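Local structure of flavin-containing monooxygenase (6WPU) at residues E96-L101 with V342-C347; D102-E107 with E451-F456; N397-D402 with W417-Y422. The protein probably uses its FAD cofactor to oxygenate the sulfur of S-allyl-L-cysteine, consistent with a part in making garlic's sulfoxide flavour precursors. All coordinates share one frame; numbering follows the deposited sequence.

Contact 1. Residues E96-L101 with V342-C347. With FAD (flavin-adenine dinucleotide), chain B.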
loop_
_atom_site.group_PDB
_atom_site.type_symbol
_atom_site.label_atom_id
_atom_site.label_comp_id
_atom_site.label_asym_id
_atom_site.label_seq_id
_atom_site.Cartn_x
_atom_site.Cartn_y
_atom_site.Cartn_z
ATOM N N GLU A 96 9.730 14.529 -3.112
ATOM C CA GLU A 96 10.767 14.197 -4.090
ATOM C C GLU A 96 10.989 12.692 -4.166
ATOM O O GLU A 96 11.227 12.144 -5.250
ATOM C CB GLU A 96 12.090 14.901 -3.762
ATOM C CG GLU A 96 12.051 16.433 -3.752
ATOM C CD GLU A 96 11.642 16.999 -2.388
ATOM O OE1 GLU A 96 11.532 16.215 -1.416
ATOM O OE2 GLU A 96 11.433 18.228 -2.293
ATOM N N VAL A 97 10.909 12.010 -3.021
ATOM C CA VAL A 97 11.150 10.569 -2.956
ATOM C C VAL A 97 10.017 9.791 -3.616
ATOM O O VAL A 97 10.253 8.740 -4.224
ATOM C CB VAL A 97 11.358 10.155 -1.481
ATOM C CG1 VAL A 97 10.913 8.719 -1.215
ATOM C CG2 VAL A 97 12.790 10.328 -1.095
ATOM N N MET A 98 8.786 10.301 -3.534
ATOM C CA MET A 98 7.598 9.541 -3.916
ATOM C C MET A 98 7.350 9.456 -5.417
ATOM O O MET A 98 6.640 8.543 -5.853
ATOM C CB MET A 98 6.358 10.159 -3.285
ATOM C CG MET A 98 6.214 9.921 -1.816
ATOM S SD MET A 98 4.759 10.792 -1.210
ATOM C CE MET A 98 3.433 10.098 -2.191
ATOM N N GLY A 99 7.864 10.391 -6.209
ATOM C CA GLY A 99 7.441 10.488 -7.598
ATOM C C GLY A 99 7.954 9.355 -8.474
ATOM O O GLY A 99 9.008 8.772 -8.239
ATOM N N PHE A 100 7.176 9.037 -9.506
ATOM C CA PHE A 100 7.673 8.188 -10.583
ATOM C C PHE A 100 9.014 8.694 -11.113
ATOM O O PHE A 100 9.296 9.897 -11.129
ATOM C CB PHE A 100 6.648 8.120 -11.711
ATOM C CG PHE A 100 5.374 7.409 -11.321
ATOM C CD1 PHE A 100 5.382 6.051 -11.079
ATOM C CD2 PHE A 100 4.177 8.101 -11.214
ATOM C CE1 PHE A 100 4.230 5.394 -10.727
ATOM C CE2 PHE A 100 3.016 7.457 -10.867
ATOM C CZ PHE A 100 3.033 6.095 -10.612
ATOM N N LEU A 101 9.849 7.747 -11.546
ATOM C CA LEU A 101 11.234 8.054 -11.895
ATOM C C LEU A 101 11.345 9.056 -13.041
ATOM O O LEU A 101 12.330 9.799 -13.122
ATOM C CB LEU A 101 11.968 6.758 -12.253
ATOM C CG LEU A 101 12.048 5.773 -11.085
ATOM C CD1 LEU A 101 12.646 4.457 -11.523
ATOM C CD2 LEU A 101 12.836 6.385 -9.926
ATOM N N VAL A 342 8.782 2.601 -0.920
ATOM C CA VAL A 342 8.367 3.751 -1.719
ATOM C C VAL A 342 7.636 3.211 -2.944
ATOM O O VAL A 342 8.280 2.692 -3.864
ATOM C CB VAL A 342 9.576 4.614 -2.114
ATOM C CG1 VAL A 342 9.116 5.865 -2.839
ATOM C CG2 VAL A 342 10.389 4.963 -0.870
ATOM N N PRO A 343 6.305 3.315 -3.011
ATOM C CA PRO A 343 5.549 2.506 -3.979
ATOM C C PRO A 343 5.601 2.935 -5.443
ATOM O O PRO A 343 5.636 2.050 -6.301
ATOM C CB PRO A 343 4.110 2.584 -3.453
ATOM C CG PRO A 343 4.064 3.836 -2.645
ATOM C CD PRO A 343 5.428 3.994 -2.041
ATOM N N PHE A 344 5.569 4.239 -5.756
ATOM C CA PHE A 344 5.397 4.643 -7.153
ATOM C C PHE A 344 6.571 4.194 -8.017
ATOM O O PHE A 344 6.332 3.531 -9.041
ATOM C CB PHE A 344 5.160 6.161 -7.283
ATOM C CG PHE A 344 3.881 6.677 -6.627
ATOM C CD1 PHE A 344 2.933 5.815 -6.101
ATOM C CD2 PHE A 344 3.646 8.044 -6.541
ATOM C CE1 PHE A 344 1.765 6.295 -5.495
ATOM C CE2 PHE A 344 2.488 8.546 -5.930
ATOM C CZ PHE A 344 1.536 7.661 -5.409
ATOM N N PRO A 345 7.839 4.479 -7.673
ATOM C CA PRO A 345 8.934 3.983 -8.523
ATOM C C PRO A 345 9.053 2.467 -8.524
ATOM O O PRO A 345 9.428 1.893 -9.554
ATOM C CB PRO A 345 10.188 4.657 -7.938
ATOM C CG PRO A 345 9.822 5.047 -6.562
ATOM C CD PRO A 345 8.345 5.297 -6.552
ATOM N N LEU A 346 8.741 1.794 -7.409
ATOM C CA LEU A 346 8.783 0.331 -7.398
ATOM C C LEU A 346 7.784 -0.267 -8.397
ATOM O O LEU A 346 8.125 -1.178 -9.161
ATOM C CB LEU A 346 8.522 -0.190 -5.980
ATOM C CG LEU A 346 8.610 -1.715 -5.854
ATOM C CD1 LEU A 346 9.310 -2.130 -4.566
ATOM C CD2 LEU A 346 7.220 -2.374 -5.964
ATOM N N CYS A 347 6.533 0.213 -8.386
ATOM C CA CYS A 347 5.537 -0.284 -9.330
ATOM C C CYS A 347 5.932 0.053 -10.764
ATOM O O CYS A 347 5.696 -0.737 -11.685
ATOM C CB CYS A 347 4.155 0.297 -9.008
ATOM S SG CYS A 347 3.432 -0.265 -7.413
HETATM P PA FAD B . -4.660 1.212 -4.618
HETATM O O1A FAD B . -4.392 2.700 -4.385
HETATM O O2A FAD B . -5.421 0.440 -3.662
HETATM O O5B FAD B . -5.446 0.959 -5.885
HETATM C C5B FAD B . -6.048 -0.258 -6.312
HETATM C C4B FAD B . -7.183 0.018 -7.324
HETATM O O4B FAD B . -7.746 -1.139 -7.877
HETATM C C3B FAD B . -8.310 0.821 -6.732
HETATM O O3B FAD B . -8.600 1.927 -7.522
HETATM C C2B FAD B . -9.468 -0.113 -6.716
HETATM O O2B FAD B . -10.687 0.520 -6.872
HETATM C C1B FAD B . -9.141 -0.993 -7.887
HETATM N N9A FAD B . -9.723 -2.314 -7.812
HETATM C C8A FAD B . -9.667 -3.162 -6.712
HETATM N N7A FAD B . -10.313 -4.302 -6.987
HETATM C C5A FAD B . -10.842 -4.239 -8.279
HETATM C C6A FAD B . -11.597 -5.101 -9.072
HETATM N N6A FAD B . -12.000 -6.402 -8.594
HETATM N N1A FAD B . -11.936 -4.732 -10.320
HETATM C C2A FAD B . -11.589 -3.519 -10.823
HETATM N N3A FAD B . -10.861 -2.644 -10.090
HETATM C C4A FAD B . -10.477 -2.972 -8.825
HETATM N N1 FAD B . 2.702 5.748 -0.330
HETATM C C2 FAD B . 3.497 6.921 -0.584
HETATM O O2 FAD B . 4.304 6.974 -1.667
HETATM N N3 FAD B . 3.530 7.957 0.322
HETATM C C4 FAD B . 2.735 7.922 1.448
HETATM O O4 FAD B . 2.734 8.934 2.351
HETATM C C4X FAD B . 1.731 6.856 1.629
HETATM N N5 FAD B . 0.775 6.955 2.633
HETATM C C5X FAD B . -0.186 5.956 2.756
HETATM C C6 FAD B . -1.142 6.049 3.778
HETATM C C7 FAD B . -2.111 5.057 3.889
HETATM C C7M FAD B . -3.126 5.161 4.996
HETATM C C8 FAD B . -2.131 3.981 3.004
HETATM C C8M FAD B . -3.153 2.896 3.108
HETATM C C9 FAD B . -1.175 3.885 1.987
HETATM C C9A FAD B . -0.206 4.869 1.863
HETATM N N10 FAD B . 0.765 4.778 0.806
HETATM C C10 FAD B . 1.739 5.777 0.675
HETATM C "C1'" FAD B . 0.772 3.618 -0.099
HETATM C "C2'" FAD B . -0.234 3.546 -1.228
HETATM O "O2'" FAD B . -0.884 2.346 -1.155
HETATM C "C3'" FAD B . 0.586 3.565 -2.499
HETATM O "O3'" FAD B . 1.026 4.866 -2.557
HETATM C "C4'" FAD B . -0.173 3.247 -3.782
HETATM O "O4'" FAD B . -1.317 4.020 -3.789
HETATM C "C5'" FAD B . -0.506 1.773 -4.036
HETATM O "O5'" FAD B . -1.483 1.850 -5.033
HETATM P P FAD B . -2.241 0.684 -5.793
HETATM O O1P FAD B . -2.585 1.084 -7.277
HETATM O O2P FAD B . -1.355 -0.599 -5.539
HETATM O O3P FAD B . -3.455 0.321 -4.743
HETATM O O HOH W 1 5.677 6.614 -4.033
#
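V342, at the N-cap of helix 343-358, meets V97 side chain to side chain: the two valines cross at about a right angle, with V342 CG1 3.7 Å from V97 CG1. Next in line, P343 turns its ring to the flavin and sets CD 3.2 Å from FAD O2. The same pyrimidine edge is touched from the other segment by M98, whose chain bends at its last torsion (chi3 58°) and carries CE close to both O2 and N3. Its sulfur takes a weak hydrogen bond from the flavin, FAD N3 to M98 SD being 3.4 Å with an N-H...S angle of 150°. F344 contributes through backbone and ring. One water accepts from F344 N at 2.9 Å and donates to M98 O and to FAD O2, so that both segments grip the cofactor through one molecule. The F344 ring passes obliquely by the M98 carbonyl, CD2 lying 3.1 Å from M98 O. Behind it, F344 CB sits over one face of the F100 ring, 3.9 Å from its centroid; the two ring planes, though only 19° apart, are slid so far that they barely overlap. P345 then closes the contact with L101, P345 CB resting 3.7 Å from L101 CD2. The flavoprotein feature exemplified here is a helix start aimed at the flavin C2 carbonyl: the first-turn amide of F344, working through water, would probably help steady negative charge on the N1-C2-O2 side of the reduced cofactor, within the FAD-binding domain of flavin-containing monooxygenases.

Contact 2. Residues D102-E107 with E451-F456; sequences DYPFVE and ETFSKF
P104 points its CB-CG edge into the face of F453, and this pair is the close-packed part of the contact: P104 CB stands over the centre of the F453 ring, 3.6 Å from its centroid and 14° off the ring normal, a clear CH-pi contact. V106 adds a methyl to the same aromatic group, V106 CG1 approaching F453 CD2 to 3.5 Å from an oblique direction. Further in, F453 meets W417 of helix 416-431 with the ring planes close to perpendicular. The contact thus lays the loop between helices 95-98 and 120-133 against the C-terminal end of helix 443-453 and the residues that follow, and two turns shape the partners. An inverse gamma turn centred on F105 directs P104 and V106 to F453 while F105 itself points away, and a type I beta turn from F453 to F456 brings the second phenylalanine round to the proline. F456, the last residue modelled, belongs to the exposed side, where the fit is looser. D102 CA lies over one of its faces at 4.0 Å from the ring centroid, 29° off the normal, and P104 CG comes obliquely to F456 CD2 at 3.7 Å. K455 CG occupies the opposite face, and the lysine chain curls back until NZ donates to T452 O at 2.8 Å, in the carbonyl plane and on a lone pair. D102 shares little of its polar end with this surface: with CG held between its backbone N and carbonyl carbon (chi1 67°), the carboxylate turns off toward helix 32-43, where OD1 pairs with R39 and OD2 with R43.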
loop_
_atom_site.group_PDB
_atom_site.type_symbol
_atom_site.label_atom_id
_atom_site.label_comp_id
_atom_site.label_asym_id
_atom_site.label_seq_id
_atom_site.Cartn_x
_atom_site.Cartn_y
_atom_site.Cartn_z
ATOM N N ASP A 102 10.380 9.086 -13.953
ATOM C CA ASP A 102 10.464 10.029 -15.065
ATOM C C ASP A 102 9.381 11.099 -14.980
ATOM O O ASP A 102 9.033 11.713 -15.989
ATOM C CB ASP A 102 10.400 9.292 -16.406
ATOM C CG ASP A 102 9.049 8.638 -16.645
ATOM O OD1 ASP A 102 8.220 8.587 -15.702
ATOM O OD2 ASP A 102 8.808 8.189 -17.783
ATOM N N TYR A 103 8.848 11.340 -13.786
ATOM C CA TYR A 103 7.738 12.273 -13.606
ATOM C C TYR A 103 7.827 12.848 -12.204
ATOM O O TYR A 103 7.093 12.441 -11.297
ATOM C CB TYR A 103 6.399 11.568 -13.830
ATOM C CG TYR A 103 5.274 12.526 -14.110
ATOM C CD1 TYR A 103 5.325 13.379 -15.212
ATOM C CD2 TYR A 103 4.158 12.577 -13.280
ATOM C CE1 TYR A 103 4.291 14.257 -15.479
ATOM C CE2 TYR A 103 3.119 13.451 -13.533
ATOM C CZ TYR A 103 3.190 14.286 -14.631
ATOM O OH TYR A 103 2.156 15.152 -14.879
ATOM N N PRO A 104 8.730 13.808 -11.988
ATOM C CA PRO A 104 9.006 14.278 -10.621
ATOM C C PRO A 104 7.772 14.847 -9.943
ATOM O O PRO A 104 7.002 15.598 -10.541
ATOM C CB PRO A 104 10.070 15.358 -10.829
ATOM C CG PRO A 104 10.759 14.946 -12.110
ATOM C CD PRO A 104 9.671 14.367 -12.968
ATOM N N PHE A 105 7.599 14.490 -8.669
ATOM C CA PHE A 105 6.460 14.956 -7.878
ATOM C C PHE A 105 6.771 16.348 -7.317
ATOM O O PHE A 105 6.807 16.584 -6.105
ATOM C CB PHE A 105 6.145 13.941 -6.780
ATOM C CG PHE A 105 4.910 14.256 -5.949
ATOM C CD1 PHE A 105 3.996 15.227 -6.337
ATOM C CD2 PHE A 105 4.668 13.558 -4.767
ATOM C CE1 PHE A 105 2.875 15.500 -5.564
ATOM C CE2 PHE A 105 3.542 13.826 -3.988
ATOM C CZ PHE A 105 2.647 14.798 -4.383
ATOM N N VAL A 106 7.006 17.284 -8.239
ATOM C CA VAL A 106 7.329 18.658 -7.863
ATOM C C VAL A 106 6.042 19.451 -7.676
ATOM O O VAL A 106 4.944 18.959 -7.956
ATOM C CB VAL A 106 8.258 19.336 -8.892
ATOM C CG1 VAL A 106 9.645 18.715 -8.843
ATOM C CG2 VAL A 106 7.678 19.256 -10.309
ATOM N N GLU A 107 6.180 20.674 -7.179
ATOM C CA GLU A 107 5.053 21.580 -7.028
ATOM C C GLU A 107 4.434 21.897 -8.388
ATOM O O GLU A 107 5.098 21.835 -9.424
ATOM C CB GLU A 107 5.519 22.870 -6.341
ATOM C CG GLU A 107 6.023 22.703 -4.893
ATOM C CD GLU A 107 7.397 22.024 -4.760
ATOM O OE1 GLU A 107 7.981 21.589 -5.782
ATOM O OE2 GLU A 107 7.891 21.927 -3.611
ATOM N N GLU A 451 18.137 18.964 -9.113
ATOM C CA GLU A 451 19.067 18.907 -10.236
ATOM C C GLU A 451 18.668 17.806 -11.208
ATOM O O GLU A 451 18.542 18.042 -12.416
ATOM C CB GLU A 451 20.500 18.699 -9.743
ATOM C CG GLU A 451 21.320 19.972 -9.697
ATOM C CD GLU A 451 21.060 20.864 -10.903
ATOM O OE1 GLU A 451 20.373 21.894 -10.740
ATOM O OE2 GLU A 451 21.529 20.533 -12.014
ATOM N N THR A 452 18.450 16.593 -10.699
ATOM C CA THR A 452 18.073 15.502 -11.588
ATOM C C THR A 452 16.710 15.730 -12.224
ATOM O O THR A 452 16.449 15.182 -13.300
ATOM C CB THR A 452 18.071 14.168 -10.843
ATOM O OG1 THR A 452 16.975 14.148 -9.922
ATOM C CG2 THR A 452 19.372 13.966 -10.071
ATOM N N PHE A 453 15.841 16.536 -11.597
ATOM C CA PHE A 453 14.504 16.746 -12.147
ATOM C C PHE A 453 14.517 17.648 -13.379
ATOM O O PHE A 453 13.549 17.633 -14.145
ATOM C CB PHE A 453 13.567 17.346 -11.089
ATOM C CG PHE A 453 13.285 16.435 -9.908
ATOM C CD1 PHE A 453 13.557 15.073 -9.965
ATOM C CD2 PHE A 453 12.722 16.948 -8.748
ATOM C CE1 PHE A 453 13.286 14.245 -8.880
ATOM C CE2 PHE A 453 12.445 16.125 -7.648
ATOM C CZ PHE A 453 12.723 14.773 -7.718
ATOM N N SER A 454 15.586 18.429 -13.579
ATOM C CA SER A 454 15.648 19.391 -14.681
ATOM C C SER A 454 15.347 18.751 -16.028
ATOM O O SER A 454 14.588 19.306 -16.834
ATOM C CB SER A 454 17.024 20.046 -14.723
ATOM O OG SER A 454 17.450 20.391 -13.419
ATOM N N LYS A 455 15.925 17.580 -16.294
ATOM C CA LYS A 455 15.750 16.959 -17.602
ATOM C C LYS A 455 14.292 16.634 -17.921
ATOM O O LYS A 455 13.985 16.333 -19.079
ATOM C CB LYS A 455 16.610 15.696 -17.701
ATOM C CG LYS A 455 15.968 14.438 -17.142
ATOM C CD LYS A 455 16.854 13.217 -17.367
ATOM C CE LYS A 455 18.047 13.237 -16.437
ATOM N NZ LYS A 455 17.607 13.268 -15.012
ATOM N N PHE A 456 13.389 16.692 -16.946
ATOM C CA PHE A 456 11.971 16.456 -17.217
ATOM C C PHE A 456 11.160 17.756 -17.144
ATOM O O PHE A 456 11.717 18.853 -17.028
ATOM C CB PHE A 456 11.383 15.440 -16.235
ATOM C CG PHE A 456 12.234 14.209 -16.018
ATOM C CD1 PHE A 456 12.186 13.144 -16.904
ATOM C CD2 PHE A 456 13.050 14.105 -14.897
ATOM C CE1 PHE A 456 12.955 12.017 -16.692
ATOM C CE2 PHE A 456 13.816 12.977 -14.676
ATOM C CZ PHE A 456 13.767 11.933 -15.572
#

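Contact 3. Residues N397-D402 with W417-Y422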
loop_
_atom_site.group_PDB
_atom_site.type_symbol
_atom_site.label_atom_id
_atom_site.label_comp_id
_atom_site.label_asym_id
_atom_site.label_seq_id
_atom_site.Cartn_x
_atom_site.Cartn_y
_atom_site.Cartn_z
ATOM N N ASN A 397 15.963 -3.574 1.953
ATOM C CA ASN A 397 16.702 -3.642 0.698
ATOM C C ASN A 397 15.847 -3.252 -0.500
ATOM O O ASN A 397 16.079 -3.742 -1.609
ATOM C CB ASN A 397 17.284 -5.040 0.488
ATOM N N GLN A 398 14.878 -2.346 -0.306
ATOM C CA GLN A 398 13.894 -2.081 -1.356
ATOM C C GLN A 398 14.532 -1.463 -2.596
ATOM O O GLN A 398 14.094 -1.733 -3.718
ATOM C CB GLN A 398 12.791 -1.168 -0.839
ATOM C CG GLN A 398 13.234 0.263 -0.698
ATOM C CD GLN A 398 12.099 1.161 -0.348
ATOM O OE1 GLN A 398 11.336 1.586 -1.221
ATOM N NE2 GLN A 398 11.950 1.440 0.948
ATOM N N PHE A 399 15.553 -0.621 -2.423
ATOM C CA PHE A 399 16.163 0.009 -3.584
ATOM C C PHE A 399 17.135 -0.921 -4.286
ATOM O O PHE A 399 17.385 -0.739 -5.481
ATOM C CB PHE A 399 16.857 1.313 -3.184
ATOM C CG PHE A 399 15.922 2.328 -2.603
ATOM C CD1 PHE A 399 14.853 2.806 -3.353
ATOM C CD2 PHE A 399 16.090 2.790 -1.299
ATOM C CE1 PHE A 399 13.982 3.735 -2.830
ATOM C CE2 PHE A 399 15.216 3.715 -0.765
ATOM C CZ PHE A 399 14.160 4.189 -1.530
ATOM N N ASP A 400 17.681 -1.909 -3.569
ATOM C CA ASP A 400 18.412 -2.984 -4.231
ATOM C C ASP A 400 17.475 -3.823 -5.086
ATOM O O ASP A 400 17.850 -4.265 -6.180
ATOM C CB ASP A 400 19.107 -3.863 -3.195
ATOM C CG ASP A 400 20.133 -3.100 -2.371
ATOM O OD1 ASP A 400 20.689 -2.104 -2.886
ATOM O OD2 ASP A 400 20.377 -3.502 -1.213
ATOM N N TYR A 401 16.257 -4.064 -4.585
ATOM C CA TYR A 401 15.235 -4.732 -5.379
ATOM C C TYR A 401 14.885 -3.909 -6.613
ATOM O O TYR A 401 14.862 -4.432 -7.738
ATOM C CB TYR A 401 13.997 -4.985 -4.517
ATOM C CG TYR A 401 12.810 -5.524 -5.277
ATOM C CD1 TYR A 401 11.770 -4.688 -5.657
ATOM C CD2 TYR A 401 12.727 -6.868 -5.618
ATOM C CE1 TYR A 401 10.672 -5.172 -6.344
ATOM C CE2 TYR A 401 11.631 -7.366 -6.326
ATOM C CZ TYR A 401 10.609 -6.511 -6.688
ATOM O OH TYR A 401 9.512 -6.998 -7.388
ATOM N N ASP A 402 14.591 -2.616 -6.417
ATOM C CA ASP A 402 14.364 -1.717 -7.546
ATOM C C ASP A 402 15.515 -1.782 -8.543
ATOM O O ASP A 402 15.296 -1.886 -9.754
ATOM C CB ASP A 402 14.194 -0.276 -7.061
ATOM C CG ASP A 402 12.865 -0.028 -6.369
ATOM O OD1 ASP A 402 11.956 -0.886 -6.424
ATOM O OD2 ASP A 402 12.739 1.057 -5.770
ATOM N N TRP A 417 20.606 10.425 -4.089
ATOM C CA TRP A 417 19.856 11.331 -3.227
ATOM C C TRP A 417 18.549 10.696 -2.754
ATOM O O TRP A 417 18.081 10.990 -1.648
ATOM C CB TRP A 417 19.591 12.661 -3.950
ATOM C CG TRP A 417 18.686 12.567 -5.149
ATOM C CD1 TRP A 417 19.064 12.597 -6.457
ATOM C CD2 TRP A 417 17.244 12.431 -5.151
ATOM N NE1 TRP A 417 17.959 12.484 -7.274
ATOM C CE2 TRP A 417 16.833 12.380 -6.500
ATOM C CE3 TRP A 417 16.267 12.353 -4.142
ATOM C CZ2 TRP A 417 15.488 12.241 -6.869
ATOM C CZ3 TRP A 417 14.932 12.206 -4.508
ATOM C CH2 TRP A 417 14.555 12.158 -5.862
ATOM N N ARG A 418 17.961 9.807 -3.559
ATOM C CA ARG A 418 16.691 9.200 -3.180
ATOM C C ARG A 418 16.898 8.133 -2.118
ATOM O O ARG A 418 16.089 8.016 -1.188
ATOM C CB ARG A 418 15.979 8.622 -4.410
ATOM C CG ARG A 418 14.450 8.521 -4.251
ATOM C CD ARG A 418 13.780 7.740 -5.393
ATOM N NE ARG A 418 13.779 8.407 -6.697
ATOM C CZ ARG A 418 12.697 8.920 -7.284
ATOM N NH1 ARG A 418 11.517 8.857 -6.668
ATOM N NH2 ARG A 418 12.787 9.487 -8.494
ATOM N N ARG A 419 17.983 7.359 -2.228
ATOM C CA ARG A 419 18.332 6.436 -1.151
ATOM C C ARG A 419 18.578 7.193 0.146
ATOM O O ARG A 419 18.084 6.804 1.212
ATOM C CB ARG A 419 19.561 5.611 -1.530
ATOM C CG ARG A 419 19.298 4.436 -2.480
ATOM C CD ARG A 419 20.612 3.767 -2.826
ATOM N NE ARG A 419 20.491 2.629 -3.738
ATOM C CZ ARG A 419 20.388 1.369 -3.330
ATOM N NH1 ARG A 419 20.367 1.091 -2.028
ATOM N NH2 ARG A 419 20.289 0.391 -4.215
ATOM N N LEU A 420 19.329 8.296 0.065
ATOM C CA LEU A 420 19.686 9.042 1.264
ATOM C C LEU A 420 18.470 9.735 1.879
ATOM O O LEU A 420 18.326 9.768 3.107
ATOM C CB LEU A 420 20.789 10.053 0.941
ATOM C CG LEU A 420 22.143 9.463 0.539
ATOM C CD1 LEU A 420 23.106 10.560 0.107
ATOM C CD2 LEU A 420 22.730 8.621 1.674
ATOM N N MET A 421 17.595 10.309 1.049
ATOM C CA MET A 421 16.399 10.945 1.592
ATOM C C MET A 421 15.544 9.934 2.339
ATOM O O MET A 421 15.000 10.237 3.413
ATOM C CB MET A 421 15.582 11.593 0.479
ATOM C CG MET A 421 15.875 13.047 0.188
ATOM S SD MET A 421 14.633 13.669 -0.975
ATOM C CE MET A 421 15.465 15.118 -1.599
ATOM N N TYR A 422 15.427 8.720 1.790
ATOM C CA TYR A 422 14.652 7.677 2.452
ATOM C C TYR A 422 15.238 7.328 3.815
ATOM O O TYR A 422 14.493 7.170 4.790
ATOM C CB TYR A 422 14.578 6.427 1.580
ATOM C CG TYR A 422 13.760 5.343 2.228
ATOM C CD1 TYR A 422 12.376 5.388 2.199
ATOM C CD2 TYR A 422 14.369 4.286 2.894
ATOM C CE1 TYR A 422 11.617 4.399 2.807
ATOM C CE2 TYR A 422 13.618 3.296 3.508
ATOM C CZ TYR A 422 12.247 3.358 3.461
ATOM O OH TYR A 422 11.502 2.370 4.060
#
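F399 and R419 fill much of the gap in an antiparallel helical hairpin, in which helices 398-409 and 416-431 follow each other through a short connection and their axes approach to 11.6 Å in these segments. That spacing is wide, and long or aromatic side chains bridge it. F399 turns an edge to the face of Y422 in an offset edge-to-face pair, the ring planes 84° apart, with F399 CE2 3.6 Å from Y422 CB. At its other end, F399 CB stands over the centre of the R419 guanidinium, 3.5 Å above the plane. R419 reaches this place with a chain extended from CG to NE, sliding past F399 in the opposite direction, and its in-plane edge finds D400. Across the two segments the salt bridge runs from R419 NH2 to D400 OD1, 2.9 Å apart with an N-H...O angle of 156°, meeting the oxygen on its anti side and somewhat out of the carboxylate plane. R419 NH1 gives the same oxygen a weak second bond at 3.3 Å. R419 NH2 is shared with D403, just outside the segment, which is its stronger partner.

Q398 braces both aromatic rings. Its CG, set between the backbone N and carbonyl carbon (chi1 75°), covers a face of F399, while NE2 lies over the Y422 ring, 3.2 Å from Y422 CZ, without a hydrogen bond to the hydroxyl. What fixes the amide is the other end, where Q398 OE1 accepts from V342 N. Farther out, E415 holds R418 NE. The R418 guanidinium lies with one face against the indole of its neighbour, W417 CH2 standing 3.8 Å above the plane toward its rim.

Contact 1 is wholly buried and borders the pyrimidine edge of the flavin, whereas contact 3 is partly buried and contact 2 lies at the surface. Chemistry follows place: water and backbone polar groups serve the cofactor in contact 1, proline and phenylalanine packing dominates contact 2, and contact 3 has the one salt bridge made across a pair of segments. Residues 96-107 run unbroken from contact 1 into contact 2, and helix 416-431 backs both. From contact 3, R418 NH1 bonds to V97 O, and the hairpin also reaches the other segment of contact 1 and the end of helix 443-453. The Q398 side chain, about 9 Å from FAD, lies behind the residues that touch it.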